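Local coordinates for uncharacterized protein (Ruminococcus gnavus, PDB 4QAN) that is of unknown function but binds magnesium and has a cystatin-like fold, as a divergent member of the NTF2-like superfamily, at residues T22-E26 with E27-V31; K96-I99 with E100-E103; P221-A224 with V225-F228; M270-G273 with F274-T277. All blocks are in the same frame, centred on the assembly; numbering follows the deposited sequence.

Contact 1: T22-E26 with E27-V31; sequences TSFSE and EEEAV
Phe24 has CG anti to its carbonyl carbon (chi1 -49°), and this carries the ring over the first turn of helix 27-39, onto Ala30. Glu29 has CG anti to its own carbonyl carbon (chi1 -61°) and is extended beyond it. Its carboxylate therefore runs back along the incoming chain to Ser25. Ala30 CA lies over one face of the Phe24 ring, 4.1 Å from the ring centroid, in a CH-pi contact shifted toward the rim. Ala30 CB adds an apolar touch, 3.8 Å from Phe24 CD2. The Phe24 ring also meets Tyr33, one turn further along the helix, and the Phe24 backbone is hydrogen-bonded to Trp168 of strand 167-172.

The polar part lies at the N-terminus of helix 27-39, where Glu26 holds the N-cap position. Glu29 N bonds weakly to the backbone oxygen Glu26 O, at 3.3 Å. In return, Ser25 N donates to Glu29 OE1 over 3.3 Å. The N-H comes in from above the carboxylate plane, 46° out of it, and the bond is clearly bent at the hydrogen. Glu29 OE2 sits 3.6 Å from Ser25 OG.

Four acidic residues follow one another here, from Glu26 to Glu29. Glu26 OE2 and Glu27 OE1 come within 4.5 Å, which would probably raise the proton affinity of one of them. Glu27 turns its other oxygen to the Ser142 hydroxyl, and Glu28 forms a salt bridge with Lys197.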
ATOM      1  N   THR A  22      23.507  -4.911  -6.606  1.00 61.68           N
ATOM      2  CA  THR A  22      23.144  -3.497  -6.791  1.00 63.02           C
ATOM      3  C   THR A  22      21.829  -3.358  -7.549  1.00 64.43           C
ATOM      4  O   THR A  22      20.910  -2.671  -7.104  1.00 62.63           O
ATOM      5  CB  THR A  22      24.182  -2.705  -7.609  1.00 68.45           C
ATOM      6  OG1 THR A  22      25.504  -2.957  -7.117  1.00 74.19           O
ATOM      7  CG2 THR A  22      23.881  -1.203  -7.542  1.00 66.02           C
ATOM      8  N   SER A  23      21.764  -4.014  -8.705  1.00 70.83           N
ATOM      9  CA  SER A  23      20.709  -3.781  -9.681  1.00 67.23           C
ATOM     10  C   SER A  23      20.594  -4.943 -10.658  1.00 64.93           C
ATOM     11  O   SER A  23      21.489  -5.773 -10.755  1.00 68.39           O
ATOM     12  CB  SER A  23      21.011  -2.498 -10.464  1.00 71.56           C
ATOM     13  OG  SER A  23      22.307  -2.552 -11.058  1.00 75.68           O
ATOM     14  N   PHE A  24      19.474  -4.996 -11.370  1.00 65.22           N
ATOM     15  CA  PHE A  24      19.300  -5.926 -12.480  1.00 63.81           C
ATOM     16  C   PHE A  24      19.351  -5.084 -13.747  1.00 63.35           C
ATOM     17  O   PHE A  24      18.505  -4.207 -13.968  1.00 62.40           O
ATOM     18  CB  PHE A  24      17.983  -6.703 -12.355  1.00 61.68           C
ATOM     19  CG  PHE A  24      17.772  -7.303 -10.994  1.00 58.80           C
ATOM     20  CD1 PHE A  24      18.622  -8.296 -10.522  1.00 59.36           C
ATOM     21  CD2 PHE A  24      16.744  -6.860 -10.170  1.00 54.61           C
ATOM     22  CE1 PHE A  24      18.440  -8.838  -9.257  1.00 57.19           C
ATOM     23  CE2 PHE A  24      16.562  -7.400  -8.910  1.00 51.37           C
ATOM     24  CZ  PHE A  24      17.410  -8.385  -8.453  1.00 52.72           C
ATOM     25  N   SER A  25      20.387  -5.322 -14.542  1.00 64.15           N
ATOM     26  CA  SER A  25      20.635  -4.570 -15.759  1.00 66.40           C
ATOM     27  C   SER A  25      19.870  -5.177 -16.930  1.00 69.50           C
ATOM     28  O   SER A  25      19.688  -4.526 -17.962  1.00 73.18           O
ATOM     29  CB  SER A  25      22.143  -4.553 -16.064  1.00 67.87           C
ATOM     30  OG  SER A  25      22.750  -5.793 -15.735  1.00 65.99           O
ATOM     31  N   GLU A  26      19.447  -6.429 -16.773  1.00 69.71           N
ATOM     32  CA  GLU A  26      18.674  -7.131 -17.790  1.00 72.88           C
ATOM     33  C   GLU A  26      17.390  -7.592 -17.144  1.00 71.87           C
ATOM     34  O   GLU A  26      17.402  -8.015 -15.985  1.00 72.35           O
ATOM     35  CB  GLU A  26      19.446  -8.344 -18.310  1.00 77.37           C
ATOM     36  CG  GLU A  26      19.029  -8.787 -19.703  1.00 82.72           C
ATOM     37  CD  GLU A  26      19.563  -7.873 -20.795  1.00 89.58           C
ATOM     38  OE1 GLU A  26      20.237  -6.869 -20.472  1.00 90.18           O
ATOM     39  OE2 GLU A  26      19.314  -8.159 -21.987  1.00 96.09           O
ATOM     40  N   GLU A  27      16.285  -7.526 -17.885  1.00 71.84           N
ATOM     41  CA  GLU A  27      14.989  -7.940 -17.339  1.00 67.40           C
ATOM     42  C   GLU A  27      14.965  -9.438 -16.963  1.00 63.99           C
ATOM     43  O   GLU A  27      14.246  -9.835 -16.048  1.00 57.28           O
ATOM     44  CB  GLU A  27      13.817  -7.560 -18.273  1.00 68.24           C
ATOM     45  CG  GLU A  27      13.687  -8.345 -19.574  1.00 72.08           C
ATOM     46  CD  GLU A  27      13.989  -7.517 -20.812  1.00 78.95           C
ATOM     47  OE1 GLU A  27      15.115  -6.978 -20.915  1.00 82.94           O
ATOM     48  OE2 GLU A  27      13.103  -7.422 -21.692  1.00 79.74           O
ATOM     49  N   GLU A  28      15.765 -10.261 -17.637  1.00 62.52           N
ATOM     50  CA  GLU A  28      15.791 -11.695 -17.332  1.00 63.32           C
ATOM     51  C   GLU A  28      16.254 -11.948 -15.890  1.00 60.85           C
ATOM     52  O   GLU A  28      15.662 -12.761 -15.179  1.00 59.94           O
ATOM     53  CB  GLU A  28      16.670 -12.472 -18.332  1.00 67.12           C
ATOM     54  CG  GLU A  28      16.385 -13.968 -18.331  1.00 68.65           C
ATOM     55  CD  GLU A  28      17.139 -14.728 -19.408  1.00 75.21           C
ATOM     56  OE1 GLU A  28      18.386 -14.791 -19.338  1.00 79.25           O
ATOM     57  OE2 GLU A  28      16.483 -15.279 -20.320  1.00 76.26           O
ATOM     58  N   GLU A  29      17.293 -11.230 -15.467  1.00 60.59           N
ATOM     59  CA  GLU A  29      17.847 -11.366 -14.116  1.00 60.33           C
ATOM     60  C   GLU A  29      16.780 -11.069 -13.089  1.00 55.36           C
ATOM     61  O   GLU A  29      16.588 -11.836 -12.152  1.00 55.22           O
ATOM     62  CB  GLU A  29      18.994 -10.386 -13.885  1.00 63.50           C
ATOM     63  CG  GLU A  29      20.191 -10.540 -14.807  1.00 70.20           C
ATOM     64  CD  GLU A  29      21.136  -9.354 -14.693  1.00 76.62           C
ATOM     65  OE1 GLU A  29      20.892  -8.489 -13.812  1.00 74.71           O
ATOM     66  OE2 GLU A  29      22.115  -9.284 -15.476  1.00 73.21           O
ATOM     67  N   ALA A  30      16.098  -9.943 -13.278  1.00 51.85           N
ATOM     68  CA  ALA A  30      15.003  -9.524 -12.400  1.00 48.24           C
ATOM     69  C   ALA A  30      13.903 -10.591 -12.298  1.00 47.11           C
ATOM     70  O   ALA A  30      13.359 -10.836 -11.220  1.00 45.99           O
ATOM     71  CB  ALA A  30      14.420  -8.211 -12.895  1.00 46.42           C
ATOM     72  N   VAL A  31      13.596 -11.236 -13.423  1.00 48.58           N
ATOM     73  CA  VAL A  31      12.588 -12.292 -13.459  1.00 47.58           C
ATOM     74  C   VAL A  31      13.044 -13.498 -12.645  1.00 49.16           C
ATOM     75  O   VAL A  31      12.268 -14.039 -11.849  1.00 47.81           O
ATOM     76  CB  VAL A  31      12.294 -12.746 -14.900  1.00 49.89           C
ATOM     77  CG1 VAL A  31      11.418 -13.998 -14.916  1.00 50.00           C
ATOM     78  CG2 VAL A  31      11.643 -11.620 -15.688  1.00 50.06           C
TER

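Contact 2: K96-I99 with E100-E103; sequences KAYI and EQFE
Lys96 NZ and Glu100 OE2 form a salt bridge of 2.8 Å, one helical turn apart on helix 87-108. The ammonium group meets OE2 on its syn side, 30° out of the carboxylate plane. Lys96 is extended as far as CE and bends at its last torsion (chi4 -75°), which turns NZ back to the glutamate. The other carboxylate oxygen is served by a water, which donates to Glu100 OE1 at 2.7 Å and accepts a weak bond from Lys96 NZ. Both oxygens of Glu100 thus have a partner. Lys96 also has a long, weak ion pair with Glu262. With an alanine in place of Glu100, the Lys96 ammonium would probably lose its close counter-charge and the bridging water its acceptor.

The backbone is satisfied by four successive i to i+4 bonds. The shortest runs from Glu103 N to Ile99 O, at 2.8 Å, and the next from Phe102 N to Tyr98 O, at 2.9 Å.

Gln101 lies beside Tyr98, its amide plane 80° from the ring. Both ends of this buried amide are used: OE1 accepts from Leu173 N, and NE2 bonds to Ser172 OG. Tyr98 OH is bonded to His171 O. Glu103 runs alongside Ile99, with OE2 3.5 Å from Ile99 CG2, while its OE1 forms a salt bridge with Lys258 of helix 254-275.

Ile99 also packs on Leu257 of that helix and on Leu43 of helix 43-48. The arrangement is that of an amphipathic alpha-helix with an i to i+4 lysine-glutamate pair on its more exposed side.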
ATOM      1  N   LYS A  96       1.576  -4.276   0.441  1.00 26.01           N
ATOM      2  CA  LYS A  96       0.485  -5.242   0.639  1.00 26.36           C
ATOM      3  C   LYS A  96       0.070  -5.928  -0.668  1.00 29.85           C
ATOM      4  O   LYS A  96      -0.089  -7.147  -0.709  1.00 29.51           O
ATOM      5  CB  LYS A  96      -0.714  -4.563   1.274  1.00 29.79           C
ATOM      6  CG  LYS A  96      -1.977  -5.424   1.388  1.00 29.09           C
ATOM      7  CD  LYS A  96      -3.120  -4.510   1.748  1.00 33.37           C
ATOM      8  CE  LYS A  96      -4.296  -5.263   2.328  1.00 36.12           C
ATOM      9  NZ  LYS A  96      -5.050  -6.003   1.287  1.00 36.16           N
ATOM     10  N   ALA A  97      -0.076  -5.148  -1.740  1.00 30.84           N
ATOM     11  CA  ALA A  97      -0.513  -5.691  -3.023  1.00 32.06           C
ATOM     12  C   ALA A  97       0.492  -6.715  -3.533  1.00 34.33           C
ATOM     13  O   ALA A  97       0.085  -7.771  -4.012  1.00 33.74           O
ATOM     14  CB  ALA A  97      -0.726  -4.581  -4.051  1.00 29.96           C
ATOM     15  N   TYR A  98       1.788  -6.424  -3.387  1.00 33.43           N
ATOM     16  CA  TYR A  98       2.839  -7.379  -3.778  1.00 36.90           C
ATOM     17  C   TYR A  98       2.864  -8.664  -2.924  1.00 37.28           C
ATOM     18  O   TYR A  98       3.106  -9.752  -3.444  1.00 35.27           O
ATOM     19  CB  TYR A  98       4.224  -6.726  -3.774  1.00 37.58           C
ATOM     20  CG  TYR A  98       4.493  -5.854  -4.982  1.00 39.03           C
ATOM     21  CD1 TYR A  98       4.431  -6.380  -6.256  1.00 39.33           C
ATOM     22  CD2 TYR A  98       4.813  -4.504  -4.843  1.00 40.42           C
ATOM     23  CE1 TYR A  98       4.679  -5.599  -7.367  1.00 41.08           C
ATOM     24  CE2 TYR A  98       5.067  -3.704  -5.952  1.00 38.40           C
ATOM     25  CZ  TYR A  98       4.992  -4.257  -7.219  1.00 40.45           C
ATOM     26  OH  TYR A  98       5.235  -3.491  -8.343  1.00 37.46           O
ATOM     27  N   ILE A  99       2.600  -8.532  -1.626  1.00 36.96           N
ATOM     28  CA  ILE A  99       2.525  -9.687  -0.745  1.00 35.81           C
ATOM     29  C   ILE A  99       1.420 -10.607  -1.235  1.00 33.42           C
ATOM     30  O   ILE A  99       1.591 -11.813  -1.286  1.00 30.76           O
ATOM     31  CB  ILE A  99       2.319  -9.289   0.740  1.00 34.11           C
ATOM     32  CG1 ILE A  99       3.597  -8.612   1.262  1.00 35.57           C
ATOM     33  CG2 ILE A  99       2.028 -10.520   1.592  1.00 35.20           C
ATOM     34  CD1 ILE A  99       3.463  -7.848   2.565  1.00 33.76           C
ATOM     35  N   GLU A 100       0.295 -10.024  -1.618  1.00 33.95           N
ATOM     36  CA  GLU A 100      -0.827 -10.806  -2.088  1.00 36.44           C
ATOM     37  C   GLU A 100      -0.584 -11.487  -3.416  1.00 37.75           C
ATOM     38  O   GLU A 100      -1.022 -12.612  -3.607  1.00 38.27           O
ATOM     39  CB  GLU A 100      -2.069  -9.955  -2.132  1.00 40.77           C
ATOM     40  CG  GLU A 100      -2.542  -9.698  -0.731  1.00 40.49           C
ATOM     41  CD  GLU A 100      -3.565  -8.622  -0.660  1.00 48.19           C
ATOM     42  OE1 GLU A 100      -3.642  -7.833  -1.623  1.00 49.26           O
ATOM     43  OE2 GLU A 100      -4.274  -8.574   0.371  1.00 48.08           O
ATOM     44  N   GLN A 101       0.144 -10.836  -4.319  1.00 36.60           N
ATOM     45  CA  GLN A 101       0.582 -11.511  -5.532  1.00 36.53           C
ATOM     46  C   GLN A 101       1.461 -12.694  -5.155  1.00 37.18           C
ATOM     47  O   GLN A 101       1.241 -13.801  -5.631  1.00 36.79           O
ATOM     48  CB  GLN A 101       1.351 -10.577  -6.452  1.00 36.52           C
ATOM     49  CG  GLN A 101       0.498  -9.461  -7.015  1.00 36.40           C
ATOM     50  CD  GLN A 101       0.993  -8.953  -8.344  1.00 37.95           C
ATOM     51  OE1 GLN A 101       2.197  -8.892  -8.594  1.00 37.93           O
ATOM     52  NE2 GLN A 101       0.056  -8.589  -9.217  1.00 39.67           N
ATOM     53  N   PHE A 102       2.438 -12.451  -4.282  1.00 38.97           N
ATOM     54  CA  PHE A 102       3.353 -13.492  -3.856  0.75 41.09           C
ATOM     55  C   PHE A 102       2.578 -14.671  -3.258  1.00 41.65           C
ATOM     56  O   PHE A 102       2.784 -15.810  -3.647  1.00 40.71           O
ATOM     57  CB  PHE A 102       4.340 -12.924  -2.845  0.75 40.49           C
ATOM     58  CG  PHE A 102       5.380 -13.902  -2.396  0.75 40.92           C
ATOM     59  CD1 PHE A 102       6.526 -14.104  -3.146  0.75 40.58           C
ATOM     60  CD2 PHE A 102       5.218 -14.612  -1.208  0.75 40.84           C
ATOM     61  CE1 PHE A 102       7.490 -14.996  -2.720  0.75 41.45           C
ATOM     62  CE2 PHE A 102       6.176 -15.505  -0.777  0.75 40.49           C
ATOM     63  CZ  PHE A 102       7.316 -15.693  -1.533  0.75 42.31           C
ATOM     64  N   GLU A 103       1.682 -14.374  -2.322  1.00 42.15           N
ATOM     65  CA  GLU A 103       0.913 -15.431  -1.642  1.00 44.01           C
ATOM     66  C   GLU A 103       0.034 -16.211  -2.617  1.00 45.82           C
ATOM     67  O   GLU A 103       0.002 -17.448  -2.581  1.00 45.10           O
ATOM     68  CB  GLU A 103       0.077 -14.844  -0.501  1.00 40.53           C
ATOM     69  CG  GLU A 103       0.917 -14.361   0.680  1.00 40.69           C
ATOM     70  CD  GLU A 103       0.102 -13.625   1.742  1.00 42.82           C
ATOM     71  OE1 GLU A 103      -1.039 -13.232   1.459  1.00 43.45           O
ATOM     72  OE2 GLU A 103       0.602 -13.427   2.867  1.00 47.05           O
TER
HETATM   73  O   HOH W   1      -3.854  -5.112  -1.823  1.00 51.68           O

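Contact 3: P221-A224 with V225-F228; sequences PQRA and VEQF
Gln222 and Glu226 are joined by the shortest of four i to i+4 backbone hydrogen bonds in the first turns of helix 221-234. Glu226 N lies 2.8 Å from Gln222 O. Pro221 opens the set by accepting from Val225 N, over 3.2 Å. Just before it, Thr220 OG1 is hydrogen-bonded to Arg223 N.

The charged pair works through water. Arg223 NE donates to a water at 2.6 Å, which lies in the guanidinium plane at its edge. The same water donates to Glu226 OE1 over 3.1 Å. Arg223 NE and Glu226 OE1 themselves stay 5.1 Å apart. In Arg223, CG anti to the backbone N (chi1 -171°) and a bend at chi3 bring NE to the water. The guanidinium and carboxylate planes are 23° from parallel.

Apolar contacts lie mostly with other elements. Val225 packs on Leu307 and Val310 of strand 305-314 and on Leu342 of strand 334-344. Phe228 reaches Tyr263 and Leu267 of helix 254-275. This helix-on-sheet packing fits the cystatin-like fold. With a water between them, Arg223 and Glu226 probably attract each other only weakly, while Val225 and Phe228 are buried against the sheet and helix 254-275.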
ATOM      1  N   PRO A 221      -6.199   7.941  25.624  1.00 37.81           N
ATOM      2  CA  PRO A 221      -6.736   7.710  24.283  1.00 35.95           C
ATOM      3  C   PRO A 221      -6.826   9.015  23.463  1.00 34.39           C
ATOM      4  O   PRO A 221      -6.427   9.039  22.302  1.00 33.97           O
ATOM      5  CB  PRO A 221      -8.110   7.065  24.543  1.00 36.44           C
ATOM      6  CG  PRO A 221      -8.448   7.371  25.957  1.00 39.05           C
ATOM      7  CD  PRO A 221      -7.142   7.542  26.684  1.00 40.29           C
ATOM      8  N   GLN A 222      -7.298  10.093  24.081  1.00 33.58           N
ATOM      9  CA  GLN A 222      -7.334  11.408  23.422  1.00 33.66           C
ATOM     10  C   GLN A 222      -5.964  11.830  22.847  1.00 31.55           C
ATOM     11  O   GLN A 222      -5.885  12.339  21.731  1.00 30.78           O
ATOM     12  CB  GLN A 222      -7.823  12.495  24.389  1.00 36.12           C
ATOM     13  CG  GLN A 222      -9.277  12.359  24.842  1.00 39.23           C
ATOM     14  CD  GLN A 222      -9.430  11.690  26.202  1.00 45.26           C
ATOM     15  OE1 GLN A 222      -8.580  10.885  26.627  1.00 47.93           O
ATOM     16  NE2 GLN A 222     -10.516  12.024  26.902  1.00 44.09           N
ATOM     17  N   ARG A 223      -4.895  11.624  23.613  1.00 32.65           N
ATOM     18  CA  ARG A 223      -3.568  12.052  23.191  1.00 32.38           C
ATOM     19  C   ARG A 223      -3.063  11.223  22.010  1.00 29.57           C
ATOM     20  O   ARG A 223      -2.324  11.718  21.151  1.00 30.15           O
ATOM     21  CB  ARG A 223      -2.588  12.022  24.362  1.00 34.03           C
ATOM     22  CG  ARG A 223      -1.248  12.666  24.045  1.00 31.52           C
ATOM     23  CD  ARG A 223      -0.335  12.649  25.241  1.00 35.01           C
ATOM     24  NE  ARG A 223      -0.939  13.271  26.414  1.00 34.60           N
ATOM     25  CZ  ARG A 223      -0.460  13.178  27.646  1.00 33.56           C
ATOM     26  NH1 ARG A 223       0.639  12.490  27.896  1.00 34.76           N
ATOM     27  NH2 ARG A 223      -1.087  13.787  28.634  1.00 34.50           N
ATOM     28  N   ALA A 224      -3.490   9.974  21.938  1.00 30.69           N
ATOM     29  CA  ALA A 224      -3.168   9.135  20.779  1.00 29.29           C
ATOM     30  C   ALA A 224      -3.750   9.748  19.510  1.00 29.22           C
ATOM     31  O   ALA A 224      -3.059   9.860  18.497  1.00 27.56           O
ATOM     32  CB  ALA A 224      -3.697   7.725  20.980  1.00 29.07           C
ATOM     33  N   VAL A 225      -5.019  10.159  19.596  1.00 29.09           N
ATOM     34  CA  VAL A 225      -5.731  10.774  18.488  1.00 28.53           C
ATOM     35  C   VAL A 225      -5.098  12.121  18.140  1.00 28.73           C
ATOM     36  O   VAL A 225      -4.891  12.428  16.957  1.00 27.83           O
ATOM     37  CB  VAL A 225      -7.236  10.947  18.821  1.00 31.46           C
ATOM     38  CG1 VAL A 225      -7.957  11.710  17.726  1.00 30.46           C
ATOM     39  CG2 VAL A 225      -7.881   9.585  19.036  1.00 30.43           C
ATOM     40  N   GLU A 226      -4.770  12.902  19.170  1.00 28.12           N
ATOM     41  CA  GLU A 226      -4.123  14.209  18.984  1.00 29.22           C
ATOM     42  C   GLU A 226      -2.787  14.103  18.239  1.00 28.64           C
ATOM     43  O   GLU A 226      -2.534  14.868  17.304  1.00 27.52           O
ATOM     44  CB  GLU A 226      -3.938  14.926  20.324  1.00 30.32           C
ATOM     45  CG  GLU A 226      -5.245  15.491  20.894  1.00 33.60           C
ATOM     46  CD  GLU A 226      -5.287  15.578  22.430  1.00 40.47           C
ATOM     47  OE1 GLU A 226      -4.237  15.388  23.093  1.00 40.31           O
ATOM     48  OE2 GLU A 226      -6.389  15.822  22.994  1.00 43.75           O
ATOM     49  N   GLN A 227      -1.947  13.146  18.615  1.00 27.01           N
ATOM     50  CA  GLN A 227      -0.632  13.056  18.004  1.00 28.09           C
ATOM     51  C   GLN A 227      -0.677  12.436  16.646  1.00 27.17           C
ATOM     52  O   GLN A 227       0.177  12.731  15.833  1.00 27.28           O
ATOM     53  CB  GLN A 227       0.370  12.298  18.878  1.00 30.57           C
ATOM     54  CG  GLN A 227       0.968  13.122  20.011  1.00 33.77           C
ATOM     55  CD  GLN A 227       1.704  14.351  19.502  1.00 37.29           C
ATOM     56  OE1 GLN A 227       1.261  15.470  19.731  1.00 33.81           O
ATOM     57  NE2 GLN A 227       2.828  14.143  18.791  1.00 34.70           N
ATOM     58  N   PHE A 228      -1.642  11.540  16.426  1.00 28.14           N
ATOM     59  CA  PHE A 228      -1.961  11.002  15.102  1.00 26.93           C
ATOM     60  C   PHE A 228      -2.299  12.129  14.117  1.00 25.39           C
ATOM     61  O   PHE A 228      -1.701  12.231  13.047  1.00 26.03           O
ATOM     62  CB  PHE A 228      -3.127  10.020  15.254  1.00 28.80           C
ATOM     63  CG  PHE A 228      -3.732   9.536  13.953  1.00 30.07           C
ATOM     64  CD1 PHE A 228      -3.072   8.607  13.165  1.00 30.43           C
ATOM     65  CD2 PHE A 228      -4.998   9.951  13.566  1.00 29.44           C
ATOM     66  CE1 PHE A 228      -3.651   8.128  12.000  1.00 30.77           C
ATOM     67  CE2 PHE A 228      -5.578   9.468  12.402  1.00 31.82           C
ATOM     68  CZ  PHE A 228      -4.892   8.560  11.614  1.00 29.14           C
TER
HETATM   69  O   HOH W   2      -2.742  15.025  25.822  1.00 45.41           O

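Contact 4: M270-G273 with F274-T277; sequences MLYG and FLGT
Tyr272 O takes two bonds from Thr277, in the Schellman motif that ends helix 254-275. Thr277 N donates over 2.8 Å in a nearly straight bond, 176° at the hydrogen. Thr277 OG1 donates to the same oxygen at 3.2 Å. Both donors approach from the same face of the carbonyl plane. OG1 sits between the backbone N and the carbonyl carbon of its own residue (chi1 56°), which turns it back toward Tyr272. The motif is completed by a weak bond from Gly276 N to Gly273 O. Gly276 is the C-prime residue; its positive phi of 77° is easily adopted by glycine.

One turn back, Phe274 N bonds to Met270 O and Leu275 N to Leu271 O. Met270, a selenomethionine, lies alongside Phe274 and points the same way, with CG 3.7 Å from Phe274 CE2. Replacing Phe274 by an alanine is likely to open a gap beside Met270 and leave Tyr329 and Tyr336 without the ring they meet edge-to-face.

Further out, Met270 packs on Ile229 and Ile232 of helix 221-234. Lys296 of helix 287-296 donates through NZ to Leu275 O, at the negative end of the helix dipole. Leu293 of that same helix touches Thr277. Thr277 OG1 also lies against Tyr272 CB, 3.2 Å away.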
HETATM    1  N   MSE A 270      -9.613   8.504   4.807  1.00 31.34           N
HETATM    2  CA  MSE A 270      -9.977   9.603   5.689  1.00 28.56           C
HETATM    3  C   MSE A 270      -9.528  10.915   5.077  1.00 27.60           C
HETATM    4  O   MSE A 270     -10.307  11.853   4.987  1.00 28.17           O
HETATM    5  CB  MSE A 270      -9.385   9.378   7.083  1.00 25.68           C
HETATM    6  CG  MSE A 270      -9.764  10.561   7.972  1.00 24.77           C
HETATM    7 SE   MSE A 270      -9.084  10.441   9.803  0.75 20.48          SE
HETATM    8  CE  MSE A 270      -7.260  11.105   9.458  1.00 21.46           C
ATOM      9  N   LEU A 271      -8.280  10.995   4.636  1.00 27.49           N
ATOM     10  CA  LEU A 271      -7.789  12.212   4.000  1.00 27.26           C
ATOM     11  C   LEU A 271      -8.619  12.565   2.758  1.00 28.54           C
ATOM     12  O   LEU A 271      -8.923  13.747   2.528  1.00 28.64           O
ATOM     13  CB  LEU A 271      -6.310  12.080   3.620  1.00 30.91           C
ATOM     14  CG  LEU A 271      -5.346  11.695   4.741  1.00 32.65           C
ATOM     15  CD1 LEU A 271      -3.958  11.510   4.176  1.00 32.76           C
ATOM     16  CD2 LEU A 271      -5.341  12.716   5.870  1.00 33.70           C
ATOM     17  N   TYR A 272      -8.999  11.554   1.966  1.00 27.71           N
ATOM     18  CA  TYR A 272      -9.801  11.798   0.765  1.00 29.10           C
ATOM     19  C   TYR A 272     -11.156  12.361   1.182  1.00 28.30           C
ATOM     20  O   TYR A 272     -11.743  13.187   0.471  1.00 27.01           O
ATOM     21  CB  TYR A 272      -9.971  10.517  -0.061  1.00 29.84           C
ATOM     22  CG  TYR A 272      -8.757  10.091  -0.896  1.00 27.89           C
ATOM     23  CD1 TYR A 272      -7.496  10.688  -0.740  1.00 27.88           C
ATOM     24  CD2 TYR A 272      -8.882   9.087  -1.841  1.00 26.79           C
ATOM     25  CE1 TYR A 272      -6.421  10.280  -1.509  1.00 28.58           C
ATOM     26  CE2 TYR A 272      -7.805   8.662  -2.596  1.00 27.84           C
ATOM     27  CZ  TYR A 272      -6.586   9.260  -2.431  1.00 26.61           C
ATOM     28  OH  TYR A 272      -5.542   8.834  -3.205  1.00 28.47           O
ATOM     29  N   GLY A 273     -11.642  11.946   2.347  1.00 28.75           N
ATOM     30  CA  GLY A 273     -12.896  12.491   2.890  1.00 30.86           C
ATOM     31  C   GLY A 273     -12.832  13.997   3.119  1.00 33.53           C
ATOM     32  O   GLY A 273     -13.774  14.729   2.785  1.00 33.80           O
ATOM     33  N   PHE A 274     -11.728  14.467   3.700  1.00 33.57           N
ATOM     34  CA  PHE A 274     -11.536  15.910   3.942  1.00 35.38           C
ATOM     35  C   PHE A 274     -11.289  16.643   2.622  1.00 35.51           C
ATOM     36  O   PHE A 274     -11.702  17.781   2.454  1.00 38.33           O
ATOM     37  CB  PHE A 274     -10.363  16.182   4.895  1.00 33.32           C
ATOM     38  CG  PHE A 274     -10.584  15.694   6.298  1.00 32.54           C
ATOM     39  CD1 PHE A 274     -11.573  16.242   7.093  1.00 35.48           C
ATOM     40  CD2 PHE A 274      -9.762  14.713   6.844  1.00 32.00           C
ATOM     41  CE1 PHE A 274     -11.763  15.798   8.389  1.00 34.58           C
ATOM     42  CE2 PHE A 274      -9.955  14.261   8.142  1.00 31.54           C
ATOM     43  CZ  PHE A 274     -10.952  14.814   8.916  1.00 33.46           C
ATOM     44  N   LEU A 275     -10.614  15.983   1.694  1.00 36.12           N
ATOM     45  CA  LEU A 275     -10.386  16.548   0.373  1.00 36.96           C
ATOM     46  C   LEU A 275     -11.625  16.554  -0.517  1.00 38.97           C
ATOM     47  O   LEU A 275     -11.612  17.182  -1.574  1.00 41.63           O
ATOM     48  CB  LEU A 275      -9.281  15.780  -0.331  1.00 36.83           C
ATOM     49  CG  LEU A 275      -7.893  15.906   0.290  1.00 38.44           C
ATOM     50  CD1 LEU A 275      -6.960  14.818  -0.235  1.00 38.53           C
ATOM     51  CD2 LEU A 275      -7.330  17.281   0.005  1.00 37.95           C
ATOM     52  N   GLY A 276     -12.682  15.847  -0.123  1.00 36.58           N
ATOM     53  CA  GLY A 276     -13.881  15.726  -0.961  1.00 34.35           C
ATOM     54  C   GLY A 276     -13.763  14.757  -2.137  1.00 34.29           C
ATOM     55  O   GLY A 276     -14.453  14.898  -3.123  1.00 35.58           O
ATOM     56  N   THR A 277     -12.918  13.746  -2.026  1.00 36.43           N
ATOM     57  CA  THR A 277     -12.625  12.872  -3.155  1.00 36.17           C
ATOM     58  C   THR A 277     -12.830  11.401  -2.861  1.00 36.05           C
ATOM     59  O   THR A 277     -12.506  10.569  -3.701  1.00 38.89           O
ATOM     60  CB  THR A 277     -11.157  12.992  -3.555  1.00 34.29           C
ATOM     61  OG1 THR A 277     -10.344  12.715  -2.416  1.00 30.67           O
ATOM     62  CG2 THR A 277     -10.853  14.359  -4.095  1.00 38.25           C
TER

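How the contacts relate
Contact 4 is the buried one; contacts 1, 2 and 3 each pair a buried face with a more exposed one. Contact 1 lies at the N-terminal end of its helix; contact 4, across the chain's centre, ends another in a Schellman motif. Contact 2 lies mid-helix, contact 3 in the first turns of helix 221-234. Each of these two has a lysine or arginine facing a glutamate, joined directly in contact 2 but through water in contact 3. Contacts 3 and 4 touch, with Phe228 CE2 3.8 Å from Met270 CE. Helix 254-275 also packs against the helix of contact 2, though contacts 2 and 4 remain about 14 Å apart at their nearest atoms.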